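Local coordinates for protein threonine synthase (Brucella melitensis bv. 1, PDB 4F4F) that probably catalyses the pyridoxal-phosphate-dependent conversion of O-phospho-L-homoserine and water to L-threonine and phosphate, the last step of threonine biosynthesis, at residues A[78-83]-A[121-126]; A[127-132]-A[159-164]; A[86-91]-A[110-115]; A[61-66]-A[234-239]. One frame throughout, in Å; residues are numbered along the deposited sequence.

Interaction 1: A[78-83]-A[121-126]; sequences ERMVRE and MQLLAR
The guanidinium of Arg126 has the backbone carbonyl of Glu83 over one face, with Glu83 O 4.0 Å above the plane. At the edge its NH1 turns back to its own helix. It bonds Gln122 O and Gln122 OE1, the latter at 2.8 Å from NH1 and nearly straight (166°). Both acceptors lie close to the guanidinium plane, so the pair fixes the rotation of the group. No hydrogen bond crosses to the other helix. The Glu83 carboxylate is near but makes no salt bridge: Glu83 OE1 is 4.3 Å from Arg126 NE. The chain of Arg126 is extended from CG to NE and runs alongside helix 78-83. Its CD packs on Met80 O at 3.6 Å, and its NE on Glu83 CB at 3.7 Å. Nearer the backbone, Met80 CB meets Arg126 CB at 4.0 Å. The Met80 chain crosses Leu123 at about a right angle, with Met80 CG 4.1 Å from Leu123 CD1. Leu123 has CG anti to its backbone N (chi1 -177°), and this together with the bend at chi2 brings CD1 across to Val81 CG2, 3.9 Å away. Leu64 of helix 56-64 also touches Leu123, which continues the apolar layer. Arg126 lies toward the more open side of the contact, Leu123 in the buried part. The axes of the two segments approach closely at an angle of 147°. This is antiparallel helix packing that joins the N-terminal region of threonine synthase to the helix beginning at Lys117, the predicted cofactor lysine.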
loop_
_atom_site.group_PDB
_atom_site.type_symbol
_atom_site.label_atom_id
_atom_site.label_comp_id
_atom_site.label_asym_id
_atom_site.label_seq_id
_atom_site.Cartn_x
_atom_site.Cartn_y
_atom_site.Cartn_z
ATOM N N GLU A 78 -6.577 19.384 -7.878
ATOM C CA GLU A 78 -8.048 19.218 -7.660
ATOM C C GLU A 78 -8.864 18.957 -8.944
ATOM O O GLU A 78 -9.991 19.611 -9.203
ATOM C CB GLU A 78 -8.705 20.491 -7.126
ATOM C CG GLU A 78 -10.193 20.261 -6.914
ATOM C CD GLU A 78 -10.963 21.476 -6.495
ATOM O OE1 GLU A 78 -12.208 21.395 -6.561
ATOM O OE2 GLU A 78 -10.351 22.496 -6.116
ATOM N N ARG A 79 -8.275 18.227 -9.837
ATOM C CA ARG A 79 -9.023 17.483 -10.801
ATOM C C ARG A 79 -8.596 16.047 -10.532
ATOM O O ARG A 79 -9.400 15.170 -10.464
ATOM C CB ARG A 79 -8.597 17.944 -12.176
ATOM C CG ARG A 79 -9.173 17.234 -13.376
ATOM C CD ARG A 79 -8.441 17.788 -14.603
ATOM N NE ARG A 79 -7.342 16.924 -15.061
ATOM C CZ ARG A 79 -6.101 16.804 -14.550
ATOM N NH1 ARG A 79 -5.256 15.954 -15.127
ATOM N NH2 ARG A 79 -5.667 17.471 -13.487
ATOM N N MET A 80 -7.305 15.824 -10.352
ATOM C CA MET A 80 -6.809 14.457 -10.319
ATOM C C MET A 80 -7.194 13.756 -8.987
ATOM O O MET A 80 -7.533 12.584 -8.989
ATOM C CB MET A 80 -5.311 14.414 -10.627
ATOM C CG MET A 80 -4.381 14.955 -9.560
ATOM S SD MET A 80 -2.649 14.932 -10.150
ATOM C CE MET A 80 -2.565 16.120 -11.464
ATOM N N VAL A 81 -7.225 14.506 -7.886
ATOM C CA VAL A 81 -7.693 13.962 -6.592
ATOM C C VAL A 81 -9.193 13.646 -6.692
ATOM O O VAL A 81 -9.636 12.565 -6.330
ATOM C CB VAL A 81 -7.355 14.906 -5.412
ATOM C CG1 VAL A 81 -7.978 14.396 -4.129
ATOM C CG2 VAL A 81 -5.855 15.047 -5.228
ATOM N N ARG A 82 -9.963 14.561 -7.295
ATOM C CA ARG A 82 -11.412 14.351 -7.491
ATOM C C ARG A 82 -11.648 13.115 -8.349
ATOM O O ARG A 82 -12.501 12.304 -8.035
ATOM C CB ARG A 82 -12.035 15.591 -8.162
ATOM C CG ARG A 82 -13.553 15.699 -8.193
ATOM C CD ARG A 82 -14.070 17.174 -8.298
ATOM N NE ARG A 82 -13.474 18.108 -7.290
ATOM C CZ ARG A 82 -13.791 18.194 -5.971
ATOM N NH1 ARG A 82 -13.142 19.059 -5.179
ATOM N NH2 ARG A 82 -14.739 17.437 -5.406
ATOM N N GLU A 83 -10.892 12.977 -9.431
ATOM C CA GLU A 83 -11.060 11.833 -10.349
ATOM C C GLU A 83 -10.618 10.506 -9.701
ATOM O O GLU A 83 -11.314 9.501 -9.822
ATOM C CB GLU A 83 -10.345 12.092 -11.684
ATOM C CG GLU A 83 -11.053 13.208 -12.449
ATOM C CD GLU A 83 -10.425 13.575 -13.785
ATOM O OE1 GLU A 83 -9.312 13.080 -14.079
ATOM O OE2 GLU A 83 -11.066 14.390 -14.509
ATOM N N MET A 121 -2.957 3.868 -5.420
ATOM C CA MET A 121 -2.720 3.663 -6.855
ATOM C C MET A 121 -3.495 4.625 -7.738
ATOM O O MET A 121 -2.979 5.133 -8.732
ATOM C CB MET A 121 -3.078 2.252 -7.295
ATOM C CG MET A 121 -2.099 1.268 -6.814
ATOM S SD MET A 121 -0.660 1.162 -7.874
ATOM C CE MET A 121 -0.411 -0.508 -7.259
ATOM N N GLN A 122 -4.745 4.869 -7.383
ATOM C CA GLN A 122 -5.620 5.640 -8.256
ATOM C C GLN A 122 -5.106 7.086 -8.358
ATOM O O GLN A 122 -5.210 7.715 -9.404
ATOM C CB GLN A 122 -7.070 5.584 -7.733
ATOM C CG GLN A 122 -7.785 4.266 -7.980
ATOM C CD GLN A 122 -8.039 4.001 -9.449
ATOM O OE1 GLN A 122 -8.210 4.936 -10.250
ATOM N NE2 GLN A 122 -8.028 2.712 -9.825
ATOM N N LEU A 123 -4.499 7.589 -7.300
ATOM C CA LEU A 123 -3.928 8.940 -7.342
ATOM C C LEU A 123 -2.528 8.921 -7.950
ATOM O O LEU A 123 -2.193 9.780 -8.793
ATOM C CB LEU A 123 -3.921 9.570 -5.940
ATOM C CG LEU A 123 -3.409 11.021 -5.836
ATOM C CD1 LEU A 123 -4.176 11.919 -6.786
ATOM C CD2 LEU A 123 -3.422 11.534 -4.383
ATOM N N LEU A 124 -1.700 7.964 -7.510
ATOM C CA LEU A 124 -0.339 7.783 -8.055
ATOM C C LEU A 124 -0.353 7.735 -9.585
ATOM O O LEU A 124 0.460 8.386 -10.236
ATOM C CB LEU A 124 0.319 6.482 -7.538
ATOM C CG LEU A 124 1.662 6.085 -8.185
ATOM C CD1 LEU A 124 2.631 7.251 -7.940
ATOM C CD2 LEU A 124 2.277 4.819 -7.619
ATOM N N ALA A 125 -1.247 6.952 -10.170
ATOM C CA ALA A 125 -1.248 6.810 -11.644
ATOM C C ALA A 125 -1.561 8.168 -12.328
ATOM O O ALA A 125 -0.939 8.501 -13.355
ATOM C CB ALA A 125 -2.183 5.704 -12.107
ATOM N N ARG A 126 -2.437 8.968 -11.715
ATOM C CA ARG A 126 -2.796 10.287 -12.240
ATOM C C ARG A 126 -1.720 11.331 -12.007
ATOM O O ARG A 126 -1.453 12.146 -12.885
ATOM C CB ARG A 126 -4.156 10.759 -11.680
ATOM C CG ARG A 126 -5.302 9.901 -12.171
ATOM C CD ARG A 126 -6.666 10.207 -11.576
ATOM N NE ARG A 126 -7.752 9.509 -12.278
ATOM C CZ ARG A 126 -8.104 8.238 -12.045
ATOM N NH1 ARG A 126 -7.459 7.500 -11.139
ATOM N NH2 ARG A 126 -9.095 7.690 -12.709
#

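Interaction 2: A[127-132]-A[159-164]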
loop_
_atom_site.group_PDB
_atom_site.type_symbol
_atom_site.label_atom_id
_atom_site.label_comp_id
_atom_site.label_asym_id
_atom_site.label_seq_id
_atom_site.Cartn_x
_atom_site.Cartn_y
_atom_site.Cartn_z
ATOM N N MET A 127 -1.079 11.303 -10.849
ATOM C CA MET A 127 0.029 12.208 -10.574
ATOM C C MET A 127 1.157 11.924 -11.556
ATOM O O MET A 127 1.746 12.837 -12.117
ATOM C CB MET A 127 0.536 12.048 -9.125
ATOM C CG MET A 127 -0.484 12.508 -8.100
ATOM S SD MET A 127 0.189 12.687 -6.461
ATOM C CE MET A 127 0.708 11.011 -6.034
ATOM N N MET A 128 1.458 10.633 -11.756
ATOM C CA MET A 128 2.512 10.238 -12.666
ATOM C C MET A 128 2.170 10.669 -14.095
ATOM O O MET A 128 3.033 11.152 -14.806
ATOM C CB MET A 128 2.769 8.741 -12.605
ATOM C CG MET A 128 3.939 8.302 -13.484
ATOM S SD MET A 128 4.309 6.523 -13.392
ATOM C CE MET A 128 4.453 6.261 -11.626
ATOM N N ASP A 129 0.915 10.513 -14.504
ATOM C CA ASP A 129 0.494 10.912 -15.866
ATOM C C ASP A 129 0.748 12.415 -16.096
ATOM O O ASP A 129 1.199 12.838 -17.161
ATOM C CB ASP A 129 -0.986 10.592 -16.031
ATOM C CG ASP A 129 -1.353 10.129 -17.418
ATOM O OD1 ASP A 129 -0.610 9.345 -18.036
ATOM O OD2 ASP A 129 -2.458 10.479 -17.847
ATOM N N TYR A 130 0.500 13.195 -15.054
ATOM C CA TYR A 130 0.658 14.632 -15.092
ATOM C C TYR A 130 2.145 14.999 -15.163
ATOM O O TYR A 130 2.543 15.830 -15.991
ATOM C CB TYR A 130 -0.026 15.321 -13.889
ATOM C CG TYR A 130 0.208 16.798 -13.909
ATOM C CD1 TYR A 130 1.319 17.336 -13.271
ATOM C CD2 TYR A 130 -0.633 17.656 -14.622
ATOM C CE1 TYR A 130 1.565 18.698 -13.305
ATOM C CE2 TYR A 130 -0.385 19.023 -14.671
ATOM C CZ TYR A 130 0.723 19.528 -14.009
ATOM O OH TYR A 130 1.034 20.882 -14.039
ATOM N N VAL A 131 2.960 14.387 -14.302
ATOM C CA VAL A 131 4.399 14.673 -14.305
ATOM C C VAL A 131 5.062 14.313 -15.645
ATOM O O VAL A 131 5.882 15.087 -16.179
ATOM C CB VAL A 131 5.107 13.962 -13.132
ATOM C CG1 VAL A 131 6.614 14.008 -13.320
ATOM C CG2 VAL A 131 4.628 14.549 -11.804
ATOM N N LEU A 132 4.727 13.135 -16.184
ATOM C CA LEU A 132 5.218 12.698 -17.487
ATOM C C LEU A 132 4.820 13.690 -18.595
ATOM O O LEU A 132 5.664 14.108 -19.363
ATOM C CB LEU A 132 4.692 11.287 -17.821
ATOM C CG LEU A 132 5.221 10.117 -16.966
ATOM C CD1 LEU A 132 4.418 8.839 -17.249
ATOM C CD2 LEU A 132 6.716 9.861 -17.226
ATOM N N GLY A 159 -6.106 3.446 -19.067
ATOM C CA GLY A 159 -6.714 4.650 -19.592
ATOM C C GLY A 159 -5.970 5.907 -19.272
ATOM O O GLY A 159 -6.444 6.970 -19.644
ATOM N N ARG A 160 -4.797 5.824 -18.636
ATOM C CA ARG A 160 -3.966 6.999 -18.500
ATOM C C ARG A 160 -3.392 7.329 -19.905
ATOM O O ARG A 160 -3.304 6.444 -20.787
ATOM C CB ARG A 160 -2.862 6.821 -17.436
ATOM C CG ARG A 160 -3.336 6.433 -16.028
ATOM C CD ARG A 160 -3.963 7.560 -15.224
ATOM N NE ARG A 160 -5.254 8.002 -15.763
ATOM C CZ ARG A 160 -6.426 7.418 -15.527
ATOM N NH1 ARG A 160 -7.518 7.935 -16.072
ATOM N NH2 ARG A 160 -6.541 6.329 -14.736
ATOM N N ASP A 161 -3.028 8.585 -20.116
ATOM C CA ASP A 161 -2.578 9.032 -21.417
ATOM C C ASP A 161 -1.101 8.679 -21.703
ATOM O O ASP A 161 -0.760 8.355 -22.833
ATOM C CB ASP A 161 -2.797 10.547 -21.566
ATOM C CG ASP A 161 -4.276 10.970 -21.365
ATOM O OD1 ASP A 161 -5.207 10.174 -21.651
ATOM O OD2 ASP A 161 -4.504 12.128 -20.935
ATOM N N ASN A 162 -0.244 8.735 -20.688
ATOM C CA ASN A 162 1.212 8.734 -20.899
ATOM C C ASN A 162 1.941 7.443 -20.480
ATOM O O ASN A 162 3.179 7.406 -20.485
ATOM C CB ASN A 162 1.829 9.958 -20.217
ATOM C CG ASN A 162 1.262 11.257 -20.775
ATOM O OD1 ASN A 162 0.778 12.129 -20.049
ATOM N ND2 ASN A 162 1.265 11.357 -22.061
ATOM N N THR A 163 1.157 6.409 -20.169
ATOM C CA THR A 163 1.678 5.120 -19.699
ATOM C C THR A 163 1.010 3.955 -20.425
ATOM O O THR A 163 -0.097 4.098 -20.970
ATOM C CB THR A 163 1.501 4.931 -18.176
ATOM O OG1 THR A 163 0.115 5.054 -17.828
ATOM C CG2 THR A 163 2.339 5.948 -17.411
ATOM N N ASP A 164 1.767 2.858 -20.527
ATOM C CA ASP A 164 1.273 1.538 -20.940
ATOM C C ASP A 164 1.735 0.623 -19.797
ATOM O O ASP A 164 2.869 0.764 -19.282
ATOM C CB ASP A 164 1.879 1.102 -22.277
ATOM C CG ASP A 164 1.471 2.025 -23.424
ATOM O OD1 ASP A 164 0.298 1.992 -23.813
ATOM O OD2 ASP A 164 2.306 2.822 -23.910
HETATM O O HOH W 1 0.024 7.297 -15.938
HETATM O O HOH W 2 -4.589 11.013 -16.040
#
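Asp129 OD1 accepts from the backbone of Asn162, with Asn162 N 2.7 Å from Asp129 OD1, and from a water whose oxygen is 3.0 Å from the same OD1. Asp129 OD2 accepts from Asp161 N at 3.0 Å and from a second water. The two peptide N-H groups are consecutive, and each meets its own oxygen of the carboxylate. The Asp161 N-H uses the syn lone pair of OD2. The Asn162 N-H also comes from the syn side of OD1, but 20° out of the carboxylate plane. Both bonds are fairly straight, at 160° and 154°. Together they hold the carboxylate edge-on to the loop and fix its rotation. The waters extend the grip. One accepts from Thr163 OG1 and donates to Asp129 OD1. The other donates to Asp129 OD2 and accepts weakly from Arg160 NE. Arg160 does not form a salt bridge here: its NE is 4.3 Å from Asp129 OD2, and the guanidinium and carboxylate planes are nearly perpendicular. Its NH2 is bonded to Ala156 O instead. The carboxylate also packs on carbon, with Asp129 OD1 3.4 Å from Arg160 CB. One turn along the helix, Leu132 CD1 meets Thr163 CG2 at 3.6 Å, the two side chains crossing at about a right angle, and Leu132 CB lies against Asn162 CB. Thr163 also touches Ala139 and Ile141 of the neighbouring strand. A helix side chain thus ties down the loop that leads into strand 163-170, at the start of a central strand of the parallel sheet in the pyridoxal-phosphate-dependent enzyme fold.

Interaction 3: A[86-91]-A[110-115]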
loop_
_atom_site.group_PDB
_atom_site.type_symbol
_atom_site.label_atom_id
_atom_site.label_comp_id
_atom_site.label_asym_id
_atom_site.label_seq_id
_atom_site.Cartn_x
_atom_site.Cartn_y
_atom_site.Cartn_z
ATOM N N GLY A 86 -13.337 9.582 -7.151
ATOM C CA GLY A 86 -14.575 9.322 -7.879
ATOM C C GLY A 86 -14.669 7.857 -8.315
ATOM O O GLY A 86 -15.767 7.367 -8.583
ATOM N N THR A 87 -13.542 7.139 -8.358
ATOM C CA THR A 87 -13.567 5.706 -8.627
ATOM C C THR A 87 -13.994 4.843 -7.449
ATOM O O THR A 87 -14.135 3.632 -7.582
ATOM C CB THR A 87 -12.199 5.157 -9.109
ATOM O OG1 THR A 87 -11.260 5.103 -8.044
ATOM C CG2 THR A 87 -11.623 5.956 -10.312
ATOM N N PHE A 88 -14.156 5.452 -6.284
ATOM C CA PHE A 88 -14.562 4.720 -5.082
ATOM C C PHE A 88 -16.079 4.821 -4.970
ATOM O O PHE A 88 -16.642 5.920 -4.967
ATOM C CB PHE A 88 -13.877 5.348 -3.858
ATOM C CG PHE A 88 -12.499 4.831 -3.605
ATOM C CD1 PHE A 88 -11.490 5.043 -4.515
ATOM C CD2 PHE A 88 -12.231 4.098 -2.453
ATOM C CE1 PHE A 88 -10.226 4.510 -4.312
ATOM C CE2 PHE A 88 -10.974 3.586 -2.230
ATOM C CZ PHE A 88 -9.976 3.802 -3.162
ATOM N N ARG A 89 -16.741 3.677 -4.878
ATOM C CA ARG A 89 -18.203 3.603 -4.830
ATOM C C ARG A 89 -18.638 3.751 -3.373
ATOM O O ARG A 89 -19.132 2.805 -2.737
ATOM C CB ARG A 89 -18.689 2.274 -5.382
ATOM C CG ARG A 89 -18.609 2.113 -6.906
ATOM C CD ARG A 89 -17.203 2.069 -7.504
ATOM N NE ARG A 89 -17.306 1.651 -8.915
ATOM C CZ ARG A 89 -16.303 1.563 -9.801
ATOM N NH1 ARG A 89 -16.576 1.143 -11.029
ATOM N NH2 ARG A 89 -15.043 1.875 -9.499
ATOM N N HIS A 90 -18.381 4.911 -2.817
ATOM C CA HIS A 90 -18.870 5.258 -1.500
ATOM C C HIS A 90 -18.678 6.725 -1.349
ATOM O O HIS A 90 -17.580 7.243 -1.619
ATOM C CB HIS A 90 -18.155 4.520 -0.341
ATOM C CG HIS A 90 -18.941 4.572 0.927
ATOM N ND1 HIS A 90 -19.063 5.702 1.651
ATOM C CD2 HIS A 90 -19.748 3.614 1.548
ATOM C CE1 HIS A 90 -19.864 5.473 2.705
ATOM N NE2 HIS A 90 -20.293 4.195 2.640
ATOM N N ASP A 91 -19.716 7.430 -0.927
ATOM C CA ASP A 91 -19.631 8.896 -0.818
ATOM C C ASP A 91 -18.547 9.378 0.148
ATOM O O ASP A 91 -17.966 10.441 -0.061
ATOM C CB ASP A 91 -21.010 9.493 -0.426
ATOM C CG ASP A 91 -22.008 9.480 -1.584
ATOM O OD1 ASP A 91 -21.581 9.281 -2.736
ATOM O OD2 ASP A 91 -23.219 9.625 -1.350
ATOM N N HIS A 110 -13.782 0.097 -0.889
ATOM C CA HIS A 110 -14.820 0.569 -1.808
ATOM C C HIS A 110 -14.334 1.020 -3.167
ATOM O O HIS A 110 -15.122 1.492 -4.002
ATOM C CB HIS A 110 -15.654 1.633 -1.127
ATOM C CG HIS A 110 -16.421 1.096 0.057
ATOM N ND1 HIS A 110 -17.609 0.493 -0.073
ATOM C CD2 HIS A 110 -16.092 1.047 1.403
ATOM C CE1 HIS A 110 -18.026 0.084 1.128
ATOM N NE2 HIS A 110 -17.099 0.441 2.037
ATOM N N GLY A 111 -13.032 0.877 -3.412
ATOM C CA GLY A 111 -12.455 1.257 -4.686
ATOM C C GLY A 111 -12.538 0.132 -5.710
ATOM O O GLY A 111 -13.074 -0.938 -5.401
ATOM N N PRO A 112 -11.980 0.365 -6.913
ATOM C CA PRO A 112 -12.208 -0.476 -8.088
ATOM C C PRO A 112 -11.790 -1.914 -7.954
ATOM O O PRO A 112 -12.309 -2.729 -8.701
ATOM C CB PRO A 112 -11.362 0.204 -9.181
ATOM C CG PRO A 112 -11.258 1.596 -8.738
ATOM C CD PRO A 112 -11.196 1.557 -7.254
ATOM N N THR A 113 -10.872 -2.243 -7.030
ATOM C CA THR A 113 -10.475 -3.647 -6.853
ATOM C C THR A 113 -10.746 -4.190 -5.460
ATOM O O THR A 113 -10.189 -5.225 -5.068
ATOM C CB THR A 113 -8.984 -3.938 -7.251
ATOM O OG1 THR A 113 -8.070 -3.346 -6.318
ATOM C CG2 THR A 113 -8.702 -3.501 -8.681
ATOM N N LEU A 114 -11.601 -3.487 -4.710
ATOM C CA LEU A 114 -12.036 -3.939 -3.391
ATOM C C LEU A 114 -10.888 -4.143 -2.421
ATOM O O LEU A 114 -10.932 -5.016 -1.560
ATOM C CB LEU A 114 -12.843 -5.238 -3.523
ATOM C CG LEU A 114 -13.945 -5.238 -4.593
ATOM C CD1 LEU A 114 -14.718 -6.565 -4.541
ATOM C CD2 LEU A 114 -14.868 -4.049 -4.427
ATOM N N ALA A 115 -9.842 -3.344 -2.560
ATOM C CA ALA A 115 -8.683 -3.470 -1.686
ATOM C C ALA A 115 -7.903 -2.161 -1.531
ATOM O O ALA A 115 -7.932 -1.284 -2.379
ATOM C CB ALA A 115 -7.759 -4.573 -2.180
HETATM O O HOH W 3 -19.009 0.150 -2.252
#
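This contact joins two loops through backbone, proline and aromatic groups. One loop follows helix 74-86, and the other runs from strand 103-107 to helix 117-134. The two backbones are nearest, by CA atoms, at Phe88 and Gly111. Gly111, having no side chain, lies directly on the Phe88 ring. Its CA stands 3.5 Å from the ring centroid, only 8° off the ring normal, a CH-pi contact over the face. The single direct hydrogen bond across the loops is next to it, from Arg89 N to His110 O at 2.9 Å. The same carbonyl oxygen receives a CA-H contact from Phe88. On one flank the rings of His90 and His110 form an edge-to-face pair, the edge of His90 toward the face of His110, with centroids 4.9 Å apart and planes at 58°. His90 CB also lies over that face. With CG anti to the backbone N (chi1 -162°), the His90 side chain runs beside that of His110 and brings CD2 over the rim of its ring. A water joins Arg89 O to His110 ND1 at the ring edge, while His110 NE2 is held by Glu107. On the other flank Pro112 CG packs on Thr87 OG1 at 3.6 Å; this hydroxyl is hydrogen-bonded to Ala84 O. Arg89 NH2 lies 3.9 Å from Pro112 CG and bonds Thr87 O at 2.8 Å. Arg89 is the centre of an inverse gamma turn. In the other loop, Gly111 to Leu114 form a type I beta turn, leading to Phe116 and Lys117 of the pyridoxal-phosphate pocket.

Interaction 4: A[61-66]-A[234-239]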
loop_
_atom_site.group_PDB
_atom_site.type_symbol
_atom_site.label_atom_id
_atom_site.label_comp_id
_atom_site.label_asym_id
_atom_site.label_seq_id
_atom_site.Cartn_x
_atom_site.Cartn_y
_atom_site.Cartn_z
ATOM N N LEU A 61 -6.816 17.213 -0.388
ATOM C CA LEU A 61 -6.127 18.368 -0.967
ATOM C C LEU A 61 -5.374 19.134 0.119
ATOM O O LEU A 61 -4.212 19.518 -0.076
ATOM C CB LEU A 61 -7.110 19.246 -1.710
ATOM C CG LEU A 61 -7.676 18.683 -3.017
ATOM C CD1 LEU A 61 -8.864 19.507 -3.454
ATOM C CD2 LEU A 61 -6.615 18.625 -4.090
ATOM N N ALA A 62 -6.003 19.321 1.277
ATOM C CA ALA A 62 -5.366 19.997 2.400
ATOM C C ALA A 62 -4.125 19.237 2.856
ATOM O O ALA A 62 -3.057 19.855 3.042
ATOM C CB ALA A 62 -6.345 20.205 3.568
ATOM N N VAL A 63 -4.236 17.920 3.002
ATOM C CA VAL A 63 -3.186 17.093 3.632
ATOM C C VAL A 63 -2.019 16.820 2.666
ATOM O O VAL A 63 -0.836 16.840 3.047
ATOM C CB VAL A 63 -3.885 15.816 4.237
ATOM C CG1 VAL A 63 -2.968 14.653 4.522
ATOM C CG2 VAL A 63 -4.662 16.259 5.490
ATOM N N LEU A 64 -2.338 16.596 1.400
ATOM C CA LEU A 64 -1.352 16.223 0.405
ATOM C C LEU A 64 -0.639 17.375 -0.320
ATOM O O LEU A 64 0.528 17.212 -0.716
ATOM C CB LEU A 64 -1.969 15.271 -0.643
ATOM C CG LEU A 64 -2.554 13.987 -0.066
ATOM C CD1 LEU A 64 -3.089 13.102 -1.165
ATOM C CD2 LEU A 64 -1.562 13.215 0.825
ATOM N N THR A 65 -1.310 18.509 -0.527
ATOM C CA THR A 65 -0.734 19.581 -1.323
ATOM C C THR A 65 0.690 19.995 -0.883
ATOM O O THR A 65 1.563 20.170 -1.731
ATOM C CB THR A 65 -1.685 20.815 -1.384
ATOM O OG1 THR A 65 -2.846 20.458 -2.106
ATOM C CG2 THR A 65 -1.080 22.035 -2.089
ATOM N N PRO A 66 0.935 20.110 0.440
ATOM C CA PRO A 66 2.271 20.553 0.862
ATOM C C PRO A 66 3.361 19.598 0.400
ATOM O O PRO A 66 4.483 20.029 0.168
ATOM C CB PRO A 66 2.201 20.588 2.391
ATOM C CG PRO A 66 0.748 20.607 2.728
ATOM C CD PRO A 66 -0.026 20.065 1.551
ATOM N N PRO A 234 -0.465 9.017 -0.364
ATOM C CA PRO A 234 -1.920 9.195 -0.349
ATOM C C PRO A 234 -2.631 8.558 0.848
ATOM O O PRO A 234 -3.783 8.898 1.173
ATOM C CB PRO A 234 -2.371 8.545 -1.655
ATOM C CG PRO A 234 -1.167 8.502 -2.529
ATOM C CD PRO A 234 -0.021 8.311 -1.576
ATOM N N GLN A 235 -1.972 7.584 1.449
ATOM C CA GLN A 235 -2.558 6.842 2.536
ATOM C C GLN A 235 -2.636 7.659 3.831
ATOM O O GLN A 235 -3.448 7.351 4.706
ATOM C CB GLN A 235 -1.780 5.572 2.730
ATOM C CG GLN A 235 -1.891 4.666 1.527
ATOM C CD GLN A 235 -1.421 3.264 1.825
ATOM O OE1 GLN A 235 -0.354 2.865 1.368
ATOM N NE2 GLN A 235 -2.214 2.499 2.678
ATOM N N VAL A 236 -1.869 8.744 3.890
ATOM C CA VAL A 236 -1.923 9.675 5.023
ATOM C C VAL A 236 -3.356 10.213 5.224
ATOM O O VAL A 236 -3.815 10.391 6.351
ATOM C CB VAL A 236 -0.942 10.834 4.810
ATOM C CG1 VAL A 236 -1.041 11.850 5.969
ATOM C CG2 VAL A 236 0.489 10.326 4.682
ATOM N N VAL A 237 -4.082 10.376 4.119
ATOM C CA VAL A 237 -5.341 11.052 4.135
ATOM C C VAL A 237 -6.364 10.363 5.045
ATOM O O VAL A 237 -7.041 11.021 5.836
ATOM C CB VAL A 237 -5.912 11.232 2.711
ATOM C CG1 VAL A 237 -7.265 11.926 2.776
ATOM C CG2 VAL A 237 -4.942 12.078 1.834
ATOM N N TYR A 238 -6.513 9.047 4.916
ATOM C CA TYR A 238 -7.611 8.400 5.614
ATOM C C TYR A 238 -7.392 8.330 7.134
ATOM O O TYR A 238 -8.342 8.174 7.896
ATOM C CB TYR A 238 -8.013 7.079 5.011
ATOM C CG TYR A 238 -6.912 6.100 4.803
ATOM C CD1 TYR A 238 -6.329 5.454 5.867
ATOM C CD2 TYR A 238 -6.540 5.725 3.527
ATOM C CE1 TYR A 238 -5.315 4.516 5.657
ATOM C CE2 TYR A 238 -5.552 4.786 3.326
ATOM C CZ TYR A 238 -4.947 4.200 4.386
ATOM O OH TYR A 238 -3.956 3.239 4.146
ATOM N N TYR A 239 -6.150 8.500 7.563
ATOM C CA TYR A 239 -5.904 8.682 9.004
ATOM C C TYR A 239 -6.517 9.992 9.489
ATOM O O TYR A 239 -7.235 10.005 10.481
ATOM C CB TYR A 239 -4.427 8.635 9.330
ATOM C CG TYR A 239 -3.860 7.282 9.136
ATOM C CD1 TYR A 239 -3.887 6.350 10.157
ATOM C CD2 TYR A 239 -3.278 6.922 7.932
ATOM C CE1 TYR A 239 -3.355 5.094 9.975
ATOM C CE2 TYR A 239 -2.783 5.647 7.722
ATOM C CZ TYR A 239 -2.810 4.752 8.777
ATOM O OH TYR A 239 -2.272 3.525 8.620
#
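Val237 CG2 is the bump of this contact, and it rests on the end of the Leu64 isopropyl group. The methyl sits 3.6 Å from Leu64 CG and 3.7 Å from both Leu64 CD1 and Leu64 CD2, so it lies over CG and against both branches without wedging between them. The two side chains cross at about a right angle. Leu64 reaches over with CG anti to the carbonyl carbon (chi1 -58°) and an extended chi2 (-178°). The CD1 branch goes on to the backbone of Pro234, where it lies 4.2 Å from Pro234 CA. One residue earlier in the chain, Val63 fills the other part of the surface. Its CG1 meets Val236 CG1 at 3.7 Å, methyl against methyl, and is 4.2 Å from Val237 CG2. Val237 CG2 therefore has Leu64 and Val63 as neighbours, and Val63 CG1 has both valines. No hydrogen bond crosses the contact, and every side chain that touches is buried. Leu123 of helix 117-134 and Met233 also touch Leu64, so its end is enclosed by more than these two segments. Val236 in turn packs on Ala267 and Met274 of helix 263-274. The small beta-branched and leucine side chains give a close apolar fit between 61-66 and 234-239, on helices 56-64 and 236-245. This is hydrophobic-core packing of the N-terminal region against the pyridoxal-phosphate-dependent enzyme domain.

In the fold
Interactions 1 and 2 share helix 117-134, with centres about 11 Å apart. Leu64 and Pro234 of interaction 4 touch this helix, and the 110-115 loop of interaction 3 leads into it. Interactions 1 and 4 have centres about 12 Å apart and meet through Leu64 and Leu123. Interactions 1 and 3 have centres about 13 Å apart; Gln122 meets Thr87 and Pro112, Arg126 meets Thr87. Along the chain, interaction 4 closes the largest loop and contains the other three. Interaction 3 is nested inside interaction 1, and interaction 2 follows. Interactions 1 and 4 fasten consecutive helices of the N-terminal region to the cofactor-binding domain. Interactions 2 and 4 do not touch, their centres about 21 Å apart.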